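Ebony (Drosophila melanogaster, PDB 6DYM) probably forms peptide bonds through this C-terminal, atypical condensation domain of a nonribosomal peptide synthetase, joining beta-alanine to biogenic amines such as dopamine. Local coordinates at residues Q15-I18 against D19-A23; V87-S91 against K92-V96; G198-P201 against D202-A206; G126-E129 against K130-P133. All blocks are in the same frame, centred on the assembly; numbering follows the deposited sequence.

The four contacts follow one another along the chain; all are local, and none nests in or crosses another. Contact 1 is a pair of turns within helix 14-25, the first helix. Contact 2 closes the bend by which the loop after strand 71-80 enters helix 93-111. Contact 4 closes the beta turn between strand 119-127 and helix 133-153, and contact 3, last in sequence, closes the turn that feeds strand 205-212. Contacts 1 and 4 touch, Ile20 CG2 packing 3.6 Å from Gly126 C, which ties the first helix to a central strand. Contacts 3 and 4 reach the same mixed sheet from places about 25 Å apart between centres.

Contact 1. Residues Q15-I18 against D19-A23; sequences QEVI and DIIVA
Gln15 reaches one helical turn forward to Asp19, linking residues four apart on the outer side of helix 14-25. Its CB rises from the helix, and CG, which stands opposite the backbone N (chi1 -167°), passes 3.9 Å from Asp19 OD2. The chain then bends at chi2, which swings the amide across to the carboxylate: CD comes to 4.0 Å from Asp19 OD1, and NE2 ends 2.9 Å from the same OD1 in a hydrogen bond. This bond leaves Gln15 within its amide plane but arrives above the plane of the carboxylate, the two flat groups being 49° apart. Asp19 accepts this one bond at OD1, while its backbone N donates to Gln15 O at 2.9 Å, so the two residues are joined twice. The regular i to i+4 backbone pattern continues along the helix, where Val22 N donates to Ile18 O at 2.8 Å. Beside that bond Ile18 CG2 and Val22 CG2 lie alongside each other, 4.0 Å apart, and Val17 CG1 stands 4.3 Å from Ile21 CG1. The polar pair faces outward and the aliphatic row is largely buried: Val17, Ile18 and Ile21 rest on Trp52, Ser45, Asn49 and Leu48 of helix 41-58, while Ile20 presses on Ile72 and Thr75 of strand 71-80, and Val17 on Thr75.

Contact 2. Residues V87-S91 against K92-V96; sequences VDIKS and KLLIV
Ser91 OG accepts the backbone N-H of Leu93 at 3.3 Å, a capping bond, while the backbone O of the same serine takes the N-H of Leu94, also at 3.3 Å. The first is bent, with an angle of 149° at the hydrogen; the second is straight at its hydrogen but meets the carbonyl from above its plane. A chi1 of 54° sets OG between the serine's own N and carbonyl carbon, aiming it at the oncoming backbone, and it also lies 3.3 Å from Leu93 CB. OG alone is the side-chain cap at the entry to helix 93-111, a part serine commonly plays at helix N-termini; the other is a backbone bond to the residue three along. With an alanine here OG is gone, and the Leu93 N-H would probably lose its capping acceptor. Ahead of the serine, Ile89 turns its side chain inward and crosses Leu93 at an angle, CG2 standing 4.0 Å from Leu93 CB, with Ile89 CB 4.2 Å from Leu94 CB. Leu93 is buried against Tyr44 and Ile47 of helix 41-58. Lys92 CB points away from the 87-91 segment, and its NZ donates to the backbone oxygens of Leu35 and Pro37.

Contact 3. Residues G198-P201 against D202-A206; sequences GDAP and DEQRA
A type I beta turn from Pro201 to Gln204 brings the chain round into strand 205-212, and its two ends are pinned by one backbone bond. Gln204 N donates to Pro201 O at 3.1 Å; the bond is straight at the hydrogen, 167°, yet the donor stands above the carbonyl plane. A water adds a second bond to this oxygen, giving one hydrogen to Pro201 O at 2.7 Å and the other to Gln204 O at 2.9 Å, so that it bridges the two ends of the turn. From the last residue of the turn, Gln204 stretches out, CG opposite the backbone N (chi1 180°) and the chain extended beyond it, which carries its amide back over Ala200: OE1 lies 3.4 Å from Ala200 CB. That amide is held by partners outside the turn, OE1 accepting from Trp34 NE1 and NE2 donating to Asp30 O, and Trp34 also packs on Ala200 and Pro201. Glu203, at a corner of the turn, folds its carboxylate against the proline, OE1 being 3.5 Å from Pro201 CB. On the strand side Arg205 reaches back: NH1 donates to Asp202 O at 3.1 Å, with the oxygen at the edge of the guanidinium and in its plane. Asp202 OD1 is engaged with Asn186 ND2. From the end of the turn onward, Gln204 and Ala206 bond through their backbones to Val185 and Phe183, the pairing of neighbouring antiparallel strands in a sheet order like that of GCN5-related acetyltransferases.

Contact 4. Residues G126-E129 against K130-P133; sequences GTAE and KLNP
Leu131 leans back on Thr127 and Ala128 at a type I beta turn, Ala128 to Leu131, that leads from strand 119-127 towards helix 133-153. The inner side is the closely packed one. Leu131 CD1 meets Thr127 CB at 3.7 Å, and Leu131 CG sits 3.4 Å from Ala128 O and 4.3 Å from Ala128 CB, so the branch point of the leucine lies against the carbonyl and just reaches the methyl. The bond that closes the turn, Leu131 N to Ala128 O, is straight but weak at 3.4 Å, and the hydrophobic contacts probably share in holding the shape. Thr127 is anchored towards the helix, its OG1 hydrogen-bonded to Asn136 OD1 and its side chain resting on Cys139, Met140 and Met143. The outer side, made by Glu129 and Lys130, is exposed to solvent, and their side chains form no bond with each other. Lys130 curls over Glu129, bending at chi2 (66°) and chi3 (51°), which brings NZ to 3.7 Å from Ala128 CB and CD to 4.0 Å from Glu129 CB. NZ also lies 3.1 Å from Glu129 N, two donors that cannot bond, so the placing of this tip is doubtful. The charges do not meet: Glu129 OE1 remains 5.0 Å from Lys130 NZ. Past the turn, Asn132 takes the N-cap position before helix 133-153, where its OD1 accepts the backbone N-H of Glu135.

Contact 1. Residues Q15-I18 against D19-A23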
ATOM      1  N   GLN A  15      14.213 -10.238  -1.709  1.00 33.95           N
ATOM      2  CA  GLN A  15      13.467 -11.488  -1.600  1.00 35.95           C
ATOM      3  C   GLN A  15      12.608 -11.514  -0.343  1.00 34.58           C
ATOM      4  O   GLN A  15      11.472 -11.999  -0.373  1.00 34.99           O
ATOM      5  CB  GLN A  15      14.414 -12.685  -1.620  1.00 36.98           C
ATOM      6  CG  GLN A  15      13.688 -14.000  -1.828  1.00 35.81           C
ATOM      7  CD  GLN A  15      12.878 -14.010  -3.112  1.00 47.93           C
ATOM      8  OE1 GLN A  15      13.391 -13.687  -4.182  1.00 49.58           O
ATOM      9  NE2 GLN A  15      11.602 -14.368  -3.008  1.00 47.41           N
ATOM     10  N   GLU A  16      13.135 -11.003   0.771  1.00 32.77           N
ATOM     11  CA  GLU A  16      12.344 -10.941   1.994  1.00 32.40           C
ATOM     12  C   GLU A  16      11.123 -10.046   1.809  1.00 32.08           C
ATOM     13  O   GLU A  16      10.020 -10.393   2.245  1.00 32.92           O
ATOM     14  CB  GLU A  16      13.214 -10.454   3.157  1.00 39.14           C
ATOM     15  CG  GLU A  16      14.282 -11.456   3.589  1.00 38.71           C
ATOM     16  CD  GLU A  16      15.409 -10.819   4.389  1.00 45.89           C
ATOM     17  OE1 GLU A  16      16.325 -10.227   3.773  1.00 49.47           O
ATOM     18  OE2 GLU A  16      15.383 -10.916   5.633  1.00 53.19           O
ATOM     19  N   VAL A  17      11.296  -8.903   1.142  1.00 26.95           N
ATOM     20  CA  VAL A  17      10.172  -8.004   0.897  1.00 30.67           C
ATOM     21  C   VAL A  17       9.168  -8.645  -0.056  1.00 32.14           C
ATOM     22  O   VAL A  17       7.952  -8.549   0.144  1.00 29.61           O
ATOM     23  CB  VAL A  17      10.680  -6.651   0.366  1.00 29.28           C
ATOM     24  CG1 VAL A  17       9.553  -5.871  -0.313  1.00 30.24           C
ATOM     25  CG2 VAL A  17      11.301  -5.843   1.490  1.00 28.91           C
ATOM     26  N   ILE A  18       9.659  -9.319  -1.097  1.00 29.92           N
ATOM     27  CA  ILE A  18       8.763  -9.980  -2.043  1.00 31.28           C
ATOM     28  C   ILE A  18       7.936 -11.042  -1.333  1.00 32.42           C
ATOM     29  O   ILE A  18       6.716 -11.134  -1.518  1.00 31.91           O
ATOM     30  CB  ILE A  18       9.565 -10.578  -3.213  1.00 38.46           C
ATOM     31  CG1 ILE A  18       9.903  -9.492  -4.234  1.00 34.23           C
ATOM     32  CG2 ILE A  18       8.789 -11.715  -3.869  1.00 36.44           C
ATOM     33  CD1 ILE A  18      10.920  -9.929  -5.277  1.00 41.15           C
ATOM     34  N   ASP A  19       8.590 -11.854  -0.500  1.00 34.29           N
ATOM     35  CA  ASP A  19       7.878 -12.890   0.244  1.00 34.30           C
ATOM     36  C   ASP A  19       6.766 -12.297   1.099  1.00 36.07           C
ATOM     37  O   ASP A  19       5.655 -12.838   1.146  1.00 36.49           O
ATOM     38  CB  ASP A  19       8.860 -13.674   1.114  1.00 35.22           C
ATOM     39  CG  ASP A  19       9.857 -14.467   0.294  1.00 49.47           C
ATOM     40  OD1 ASP A  19       9.572 -14.715  -0.898  1.00 44.42           O
ATOM     41  OD2 ASP A  19      10.923 -14.836   0.838  1.00 45.49           O
ATOM     42  N   ILE A  20       7.045 -11.187   1.785  1.00 34.53           N
ATOM     43  CA  ILE A  20       6.031 -10.577   2.639  1.00 30.60           C
ATOM     44  C   ILE A  20       4.870 -10.049   1.804  1.00 34.82           C
ATOM     45  O   ILE A  20       3.700 -10.267   2.140  1.00 34.84           O
ATOM     46  CB  ILE A  20       6.658  -9.475   3.512  1.00 30.28           C
ATOM     47  CG1 ILE A  20       7.453 -10.108   4.655  1.00 27.53           C
ATOM     48  CG2 ILE A  20       5.579  -8.538   4.068  1.00 31.89           C
ATOM     49  CD1 ILE A  20       7.978  -9.119   5.659  1.00 32.60           C
ATOM     50  N   ILE A  21       5.170  -9.361   0.699  1.00 35.19           N
ATOM     51  CA  ILE A  21       4.111  -8.767  -0.114  1.00 34.65           C
ATOM     52  C   ILE A  21       3.278  -9.847  -0.792  1.00 38.99           C
ATOM     53  O   ILE A  21       2.043  -9.772  -0.816  1.00 48.41           O
ATOM     54  CB  ILE A  21       4.711  -7.785  -1.137  1.00 38.09           C
ATOM     55  CG1 ILE A  21       5.260  -6.540  -0.431  1.00 38.77           C
ATOM     56  CG2 ILE A  21       3.675  -7.403  -2.183  1.00 41.43           C
ATOM     57  CD1 ILE A  21       4.211  -5.751   0.336  1.00 39.28           C
ATOM     58  N   VAL A  22       3.934 -10.866  -1.354  1.00 35.14           N
ATOM     59  CA  VAL A  22       3.203 -11.936  -2.032  1.00 40.70           C
ATOM     60  C   VAL A  22       2.270 -12.640  -1.056  1.00 47.56           C
ATOM     61  O   VAL A  22       1.090 -12.868  -1.350  1.00 52.16           O
ATOM     62  CB  VAL A  22       4.185 -12.925  -2.690  1.00 43.49           C
ATOM     63  CG1 VAL A  22       3.468 -14.208  -3.095  1.00 42.53           C
ATOM     64  CG2 VAL A  22       4.854 -12.286  -3.892  1.00 37.13           C
ATOM     65  N   ALA A  23       2.781 -12.984   0.128  1.00 44.77           N
ATOM     66  CA  ALA A  23       1.945 -13.637   1.130  1.00 43.59           C
ATOM     67  C   ALA A  23       0.823 -12.718   1.600  1.00 49.61           C
ATOM     68  O   ALA A  23      -0.313 -13.166   1.795  1.00 53.84           O
ATOM     69  CB  ALA A  23       2.798 -14.085   2.315  1.00 44.16           C
TER

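Contact 2. Residues V87-S91 against K92-V96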
ATOM      1  N   VAL A  87       5.653   1.824 -14.476  1.00 55.54           N
ATOM      2  CA  VAL A  87       5.688   0.392 -14.739  1.00 54.92           C
ATOM      3  C   VAL A  87       4.459   0.019 -15.558  1.00 64.50           C
ATOM      4  O   VAL A  87       3.365   0.555 -15.344  1.00 65.99           O
ATOM      5  CB  VAL A  87       5.778  -0.427 -13.431  1.00 58.99           C
ATOM      6  CG1 VAL A  87       4.410  -0.645 -12.802  1.00 55.49           C
ATOM      7  CG2 VAL A  87       6.471  -1.764 -13.682  1.00 60.32           C
ATOM      8  N   ASP A  88       4.653  -0.865 -16.531  1.00 57.85           N
ATOM      9  CA  ASP A  88       3.555  -1.401 -17.322  1.00 64.15           C
ATOM     10  C   ASP A  88       3.278  -2.822 -16.856  1.00 59.44           C
ATOM     11  O   ASP A  88       4.201  -3.637 -16.745  1.00 61.19           O
ATOM     12  CB  ASP A  88       3.871  -1.367 -18.819  1.00 68.83           C
ATOM     13  CG  ASP A  88       4.983  -2.318 -19.203  1.00 72.67           C
ATOM     14  OD1 ASP A  88       6.159  -2.001 -18.930  1.00 76.70           O
ATOM     15  OD2 ASP A  88       4.675  -3.390 -19.771  1.00 75.60           O
ATOM     16  N   ILE A  89       2.014  -3.109 -16.565  1.00 58.26           N
ATOM     17  CA  ILE A  89       1.616  -4.338 -15.893  1.00 55.94           C
ATOM     18  C   ILE A  89       0.929  -5.246 -16.901  1.00 55.70           C
ATOM     19  O   ILE A  89       0.063  -4.800 -17.664  1.00 53.99           O
ATOM     20  CB  ILE A  89       0.711  -4.040 -14.685  1.00 52.93           C
ATOM     21  CG1 ILE A  89       1.472  -3.181 -13.669  1.00 54.02           C
ATOM     22  CG2 ILE A  89       0.216  -5.333 -14.053  1.00 46.07           C
ATOM     23  CD1 ILE A  89       0.680  -2.022 -13.112  1.00 48.60           C
ATOM     24  N   LYS A  90       1.318  -6.523 -16.899  1.00 55.53           N
ATOM     25  CA  LYS A  90       0.776  -7.487 -17.851  1.00 59.62           C
ATOM     26  C   LYS A  90      -0.540  -8.082 -17.364  1.00 59.92           C
ATOM     27  O   LYS A  90      -1.480  -8.250 -18.148  1.00 66.92           O
ATOM     28  CB  LYS A  90       1.793  -8.605 -18.091  1.00 60.71           C
ATOM     29  CG  LYS A  90       2.975  -8.223 -18.971  1.00 65.41           C
ATOM     30  CD  LYS A  90       2.529  -7.530 -20.248  1.00 67.19           C
ATOM     31  CE  LYS A  90       3.603  -7.628 -21.325  1.00 67.92           C
ATOM     32  NZ  LYS A  90       3.279  -8.664 -22.349  1.00 60.06           N
ATOM     33  N   SER A  91      -0.626  -8.392 -16.074  1.00 56.24           N
ATOM     34  CA  SER A  91      -1.693  -9.220 -15.537  1.00 51.88           C
ATOM     35  C   SER A  91      -2.992  -8.433 -15.392  1.00 53.77           C
ATOM     36  O   SER A  91      -3.099  -7.262 -15.768  1.00 47.39           O
ATOM     37  CB  SER A  91      -1.279  -9.788 -14.186  1.00 49.84           C
ATOM     38  OG  SER A  91      -0.882  -8.744 -13.310  1.00 44.55           O
ATOM     39  N   LYS A  92      -3.996  -9.105 -14.820  1.00 52.26           N
ATOM     40  CA  LYS A  92      -5.233  -8.449 -14.419  1.00 48.09           C
ATOM     41  C   LYS A  92      -5.011  -7.438 -13.303  1.00 43.71           C
ATOM     42  O   LYS A  92      -5.927  -6.661 -13.007  1.00 46.52           O
ATOM     43  CB  LYS A  92      -6.262  -9.494 -13.972  1.00 51.07           C
ATOM     44  CG  LYS A  92      -6.889 -10.300 -15.106  1.00 57.78           C
ATOM     45  CD  LYS A  92      -7.633 -11.522 -14.567  1.00 60.29           C
ATOM     46  CE  LYS A  92      -9.006 -11.679 -15.216  1.00 63.00           C
ATOM     47  NZ  LYS A  92      -9.749 -12.872 -14.702  1.00 53.19           N
ATOM     48  N   LEU A  93      -3.826  -7.430 -12.678  1.00 38.97           N
ATOM     49  CA  LEU A  93      -3.503  -6.417 -11.679  1.00 40.87           C
ATOM     50  C   LEU A  93      -3.587  -5.005 -12.242  1.00 38.04           C
ATOM     51  O   LEU A  93      -3.751  -4.052 -11.472  1.00 30.79           O
ATOM     52  CB  LEU A  93      -2.103  -6.659 -11.109  1.00 37.49           C
ATOM     53  CG  LEU A  93      -2.011  -7.676  -9.973  1.00 37.23           C
ATOM     54  CD1 LEU A  93      -0.642  -7.620  -9.311  1.00 44.83           C
ATOM     55  CD2 LEU A  93      -3.105  -7.411  -8.966  1.00 40.20           C
ATOM     56  N   LEU A  94      -3.468  -4.849 -13.564  1.00 35.99           N
ATOM     57  CA  LEU A  94      -3.621  -3.532 -14.170  1.00 35.93           C
ATOM     58  C   LEU A  94      -5.000  -2.950 -13.891  1.00 24.10           C
ATOM     59  O   LEU A  94      -5.140  -1.735 -13.725  1.00 32.69           O
ATOM     60  CB  LEU A  94      -3.372  -3.616 -15.675  1.00 38.00           C
ATOM     61  CG  LEU A  94      -3.573  -2.326 -16.475  1.00 37.62           C
ATOM     62  CD1 LEU A  94      -2.543  -1.285 -16.066  1.00 36.68           C
ATOM     63  CD2 LEU A  94      -3.504  -2.600 -17.974  1.00 43.75           C
ATOM     64  N   ILE A  95      -6.027  -3.799 -13.838  1.00 30.72           N
ATOM     65  CA  ILE A  95      -7.360  -3.329 -13.482  1.00 30.75           C
ATOM     66  C   ILE A  95      -7.357  -2.740 -12.077  1.00 28.31           C
ATOM     67  O   ILE A  95      -7.992  -1.708 -11.822  1.00 30.18           O
ATOM     68  CB  ILE A  95      -8.380  -4.474 -13.616  1.00 33.78           C
ATOM     69  CG1 ILE A  95      -8.382  -5.013 -15.050  1.00 36.14           C
ATOM     70  CG2 ILE A  95      -9.772  -4.000 -13.197  1.00 33.24           C
ATOM     71  CD1 ILE A  95      -9.373  -6.130 -15.283  1.00 36.57           C
ATOM     72  N   VAL A  96      -6.638  -3.378 -11.148  1.00 27.47           N
ATOM     73  CA  VAL A  96      -6.541  -2.856  -9.783  1.00 24.72           C
ATOM     74  C   VAL A  96      -5.881  -1.482  -9.783  1.00 24.67           C
ATOM     75  O   VAL A  96      -6.374  -0.535  -9.159  1.00 23.42           O
ATOM     76  CB  VAL A  96      -5.782  -3.842  -8.876  1.00 25.04           C
ATOM     77  CG1 VAL A  96      -5.515  -3.208  -7.524  1.00 29.01           C
ATOM     78  CG2 VAL A  96      -6.576  -5.122  -8.704  1.00 29.70           C
TER

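Contact 3. Residues G198-P201 against D202-A206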
ATOM      1  N   GLY A 198     -17.807  -6.359  -9.565  1.00 31.35           N
ATOM      2  CA  GLY A 198     -19.255  -6.251  -9.455  1.00 28.24           C
ATOM      3  C   GLY A 198     -19.883  -7.259  -8.513  1.00 31.96           C
ATOM      4  O   GLY A 198     -20.944  -6.998  -7.938  1.00 37.36           O
ATOM      5  N   ASP A 199     -19.246  -8.418  -8.335  1.00 29.27           N
ATOM      6  CA  ASP A 199     -19.757  -9.430  -7.415  1.00 32.44           C
ATOM      7  C   ASP A 199     -19.452  -9.125  -5.951  1.00 38.65           C
ATOM      8  O   ASP A 199     -19.913  -9.867  -5.076  1.00 39.26           O
ATOM      9  CB  ASP A 199     -19.184 -10.805  -7.774  1.00 38.86           C
ATOM     10  CG  ASP A 199     -19.743 -11.353  -9.079  1.00 49.75           C
ATOM     11  OD1 ASP A 199     -20.921 -11.076  -9.395  1.00 45.25           O
ATOM     12  OD2 ASP A 199     -19.003 -12.064  -9.789  1.00 50.28           O
ATOM     13  N   ALA A 200     -18.691  -8.072  -5.659  1.00 31.22           N
ATOM     14  CA  ALA A 200     -18.386  -7.741  -4.277  1.00 29.05           C
ATOM     15  C   ALA A 200     -19.633  -7.207  -3.571  1.00 32.26           C
ATOM     16  O   ALA A 200     -20.508  -6.613  -4.206  1.00 30.32           O
ATOM     17  CB  ALA A 200     -17.262  -6.709  -4.211  1.00 27.77           C
ATOM     18  N   PRO A 201     -19.747  -7.412  -2.257  1.00 32.76           N
ATOM     19  CA  PRO A 201     -20.900  -6.867  -1.534  1.00 33.88           C
ATOM     20  C   PRO A 201     -20.877  -5.346  -1.542  1.00 32.53           C
ATOM     21  O   PRO A 201     -19.832  -4.714  -1.713  1.00 26.81           O
ATOM     22  CB  PRO A 201     -20.732  -7.422  -0.113  1.00 30.94           C
ATOM     23  CG  PRO A 201     -19.273  -7.724   0.000  1.00 38.13           C
ATOM     24  CD  PRO A 201     -18.842  -8.163  -1.370  1.00 31.97           C
ATOM     25  N   ASP A 202     -22.061  -4.757  -1.355  1.00 25.71           N
ATOM     26  CA  ASP A 202     -22.172  -3.302  -1.317  1.00 28.30           C
ATOM     27  C   ASP A 202     -21.300  -2.689  -0.234  1.00 30.37           C
ATOM     28  O   ASP A 202     -20.904  -1.524  -0.351  1.00 28.92           O
ATOM     29  CB  ASP A 202     -23.627  -2.885  -1.095  1.00 33.41           C
ATOM     30  CG  ASP A 202     -24.458  -2.967  -2.359  1.00 36.87           C
ATOM     31  OD1 ASP A 202     -23.984  -3.567  -3.345  1.00 40.27           O
ATOM     32  OD2 ASP A 202     -25.588  -2.437  -2.365  1.00 43.33           O
ATOM     33  N   GLU A 203     -20.973  -3.456   0.802  1.00 26.47           N
ATOM     34  CA  GLU A 203     -20.250  -2.949   1.955  1.00 26.47           C
ATOM     35  C   GLU A 203     -18.747  -2.871   1.737  1.00 28.47           C
ATOM     36  O   GLU A 203     -18.049  -2.287   2.575  1.00 29.92           O
ATOM     37  CB  GLU A 203     -20.554  -3.826   3.177  1.00 34.34           C
ATOM     38  CG  GLU A 203     -22.018  -3.758   3.646  1.00 39.55           C
ATOM     39  CD  GLU A 203     -23.001  -4.476   2.717  1.00 50.09           C
ATOM     40  OE1 GLU A 203     -22.607  -5.478   2.079  1.00 43.45           O
ATOM     41  OE2 GLU A 203     -24.171  -4.031   2.622  1.00 54.66           O
ATOM     42  N   GLN A 204     -18.221  -3.437   0.652  1.00 28.70           N
ATOM     43  CA  GLN A 204     -16.788  -3.349   0.397  1.00 29.34           C
ATOM     44  C   GLN A 204     -16.473  -1.998  -0.230  1.00 25.61           C
ATOM     45  O   GLN A 204     -16.952  -1.687  -1.329  1.00 22.08           O
ATOM     46  CB  GLN A 204     -16.304  -4.477  -0.508  1.00 21.34           C
ATOM     47  CG  GLN A 204     -14.807  -4.379  -0.780  1.00 26.49           C
ATOM     48  CD  GLN A 204     -14.253  -5.571  -1.525  1.00 29.09           C
ATOM     49  OE1 GLN A 204     -14.929  -6.586  -1.685  1.00 30.76           O
ATOM     50  NE2 GLN A 204     -13.011  -5.455  -1.988  1.00 27.87           N
ATOM     51  N   ARG A 205     -15.654  -1.210   0.462  1.00 23.67           N
ATOM     52  CA  ARG A 205     -15.298   0.133   0.038  1.00 25.04           C
ATOM     53  C   ARG A 205     -13.824   0.210  -0.347  1.00 22.22           C
ATOM     54  O   ARG A 205     -13.006  -0.626   0.041  1.00 21.80           O
ATOM     55  CB  ARG A 205     -15.589   1.158   1.146  1.00 28.81           C
ATOM     56  CG  ARG A 205     -16.774   0.794   2.034  1.00 28.42           C
ATOM     57  CD  ARG A 205     -18.068   0.792   1.233  1.00 26.54           C
ATOM     58  NE  ARG A 205     -18.347   2.107   0.666  1.00 28.50           N
ATOM     59  CZ  ARG A 205     -19.432   2.408  -0.039  1.00 26.36           C
ATOM     60  NH1 ARG A 205     -20.351   1.484  -0.267  1.00 28.51           N
ATOM     61  NH2 ARG A 205     -19.597   3.635  -0.513  1.00 30.14           N
ATOM     62  N   ALA A 206     -13.511   1.218  -1.153  1.00 21.45           N
ATOM     63  CA  ALA A 206     -12.155   1.725  -1.318  1.00 23.48           C
ATOM     64  C   ALA A 206     -12.174   3.145  -0.783  1.00 25.36           C
ATOM     65  O   ALA A 206     -12.995   3.961  -1.219  1.00 23.67           O
ATOM     66  CB  ALA A 206     -11.709   1.698  -2.781  1.00 24.25           C
TER
HETATM   67  O   HOH W   1     -18.777  -2.799  -3.311  1.00 21.63           O

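Contact 4. Residues G126-E129 against K130-P133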
ATOM      1  N   GLY A 126       2.753  -4.443   4.283  1.00 26.96           N
ATOM      2  CA  GLY A 126       2.546  -5.870   4.471  1.00 25.94           C
ATOM      3  C   GLY A 126       3.256  -6.364   5.709  1.00 29.74           C
ATOM      4  O   GLY A 126       4.233  -5.765   6.168  1.00 25.39           O
ATOM      5  N   THR A 127       2.751  -7.467   6.259  1.00 26.03           N
ATOM      6  CA  THR A 127       3.350  -8.131   7.407  1.00 31.25           C
ATOM      7  C   THR A 127       3.541  -9.605   7.087  1.00 24.98           C
ATOM      8  O   THR A 127       2.812 -10.172   6.269  1.00 26.34           O
ATOM      9  CB  THR A 127       2.481  -8.011   8.659  1.00 27.98           C
ATOM     10  OG1 THR A 127       1.191  -8.565   8.379  1.00 30.36           O
ATOM     11  CG2 THR A 127       2.335  -6.562   9.090  1.00 27.20           C
ATOM     12  N   ALA A 128       4.510 -10.223   7.760  1.00 25.08           N
ATOM     13  CA  ALA A 128       4.837 -11.621   7.507  1.00 25.45           C
ATOM     14  C   ALA A 128       3.652 -12.533   7.825  1.00 32.13           C
ATOM     15  O   ALA A 128       2.840 -12.256   8.712  1.00 30.86           O
ATOM     16  CB  ALA A 128       6.060 -12.034   8.328  1.00 26.62           C
ATOM     17  N   GLU A 129       3.577 -13.646   7.087  1.00 34.32           N
ATOM     18  CA  GLU A 129       2.430 -14.551   7.167  1.00 40.55           C
ATOM     19  C   GLU A 129       2.255 -15.163   8.554  1.00 38.26           C
ATOM     20  O   GLU A 129       1.123 -15.441   8.968  1.00 42.38           O
ATOM     21  CB  GLU A 129       2.581 -15.667   6.130  1.00 41.04           C
ATOM     22  CG  GLU A 129       1.349 -15.911   5.274  1.00 54.89           C
ATOM     23  CD  GLU A 129       1.559 -17.004   4.235  1.00 71.28           C
ATOM     24  OE1 GLU A 129       2.730 -17.302   3.903  1.00 62.99           O
ATOM     25  OE2 GLU A 129       0.550 -17.564   3.752  1.00 69.07           O
ATOM     26  N   LYS A 130       3.345 -15.396   9.275  1.00 30.75           N
ATOM     27  CA  LYS A 130       3.311 -16.162  10.513  1.00 43.26           C
ATOM     28  C   LYS A 130       2.947 -15.324  11.732  1.00 41.35           C
ATOM     29  O   LYS A 130       2.892 -15.866  12.840  1.00 40.14           O
ATOM     30  CB  LYS A 130       4.662 -16.849  10.764  1.00 35.82           C
ATOM     31  CG  LYS A 130       5.051 -17.979   9.796  1.00 47.42           C
ATOM     32  CD  LYS A 130       5.302 -17.504   8.365  1.00 62.82           C
ATOM     33  CE  LYS A 130       6.282 -16.333   8.333  1.00 48.61           C
ATOM     34  NZ  LYS A 130       6.109 -15.500   7.114  1.00 51.28           N
ATOM     35  N   LEU A 131       2.710 -14.026  11.567  1.00 36.92           N
ATOM     36  CA  LEU A 131       2.353 -13.193  12.707  1.00 35.71           C
ATOM     37  C   LEU A 131       0.972 -13.577  13.225  1.00 35.15           C
ATOM     38  O   LEU A 131       0.025 -13.717  12.445  1.00 34.58           O
ATOM     39  CB  LEU A 131       2.383 -11.715  12.315  1.00 32.81           C
ATOM     40  CG  LEU A 131       3.728 -11.140  11.852  1.00 32.11           C
ATOM     41  CD1 LEU A 131       3.668  -9.621  11.748  1.00 25.55           C
ATOM     42  CD2 LEU A 131       4.848 -11.562  12.796  1.00 34.18           C
ATOM     43  N   ASN A 132       0.858 -13.762  14.545  1.00 34.04           N
ATOM     44  CA  ASN A 132      -0.442 -13.961  15.174  1.00 31.78           C
ATOM     45  C   ASN A 132      -1.164 -12.611  15.247  1.00 35.43           C
ATOM     46  O   ASN A 132      -0.571 -11.570  14.951  1.00 30.44           O
ATOM     47  CB  ASN A 132      -0.273 -14.636  16.544  1.00 32.31           C
ATOM     48  CG  ASN A 132       0.456 -13.770  17.573  1.00 36.45           C
ATOM     49  OD1 ASN A 132       0.331 -12.544  17.597  1.00 31.71           O
ATOM     50  ND2 ASN A 132       1.208 -14.427  18.451  1.00 32.71           N
ATOM     51  N   PRO A 133      -2.458 -12.590  15.615  1.00 29.44           N
ATOM     52  CA  PRO A 133      -3.179 -11.302  15.628  1.00 30.35           C
ATOM     53  C   PRO A 133      -2.503 -10.209  16.443  1.00 26.06           C
ATOM     54  O   PRO A 133      -2.417  -9.071  15.969  1.00 30.63           O
ATOM     55  CB  PRO A 133      -4.547 -11.683  16.211  1.00 29.94           C
ATOM     56  CG  PRO A 133      -4.733 -13.094  15.809  1.00 34.24           C
ATOM     57  CD  PRO A 133      -3.368 -13.720  15.889  1.00 35.87           C
TER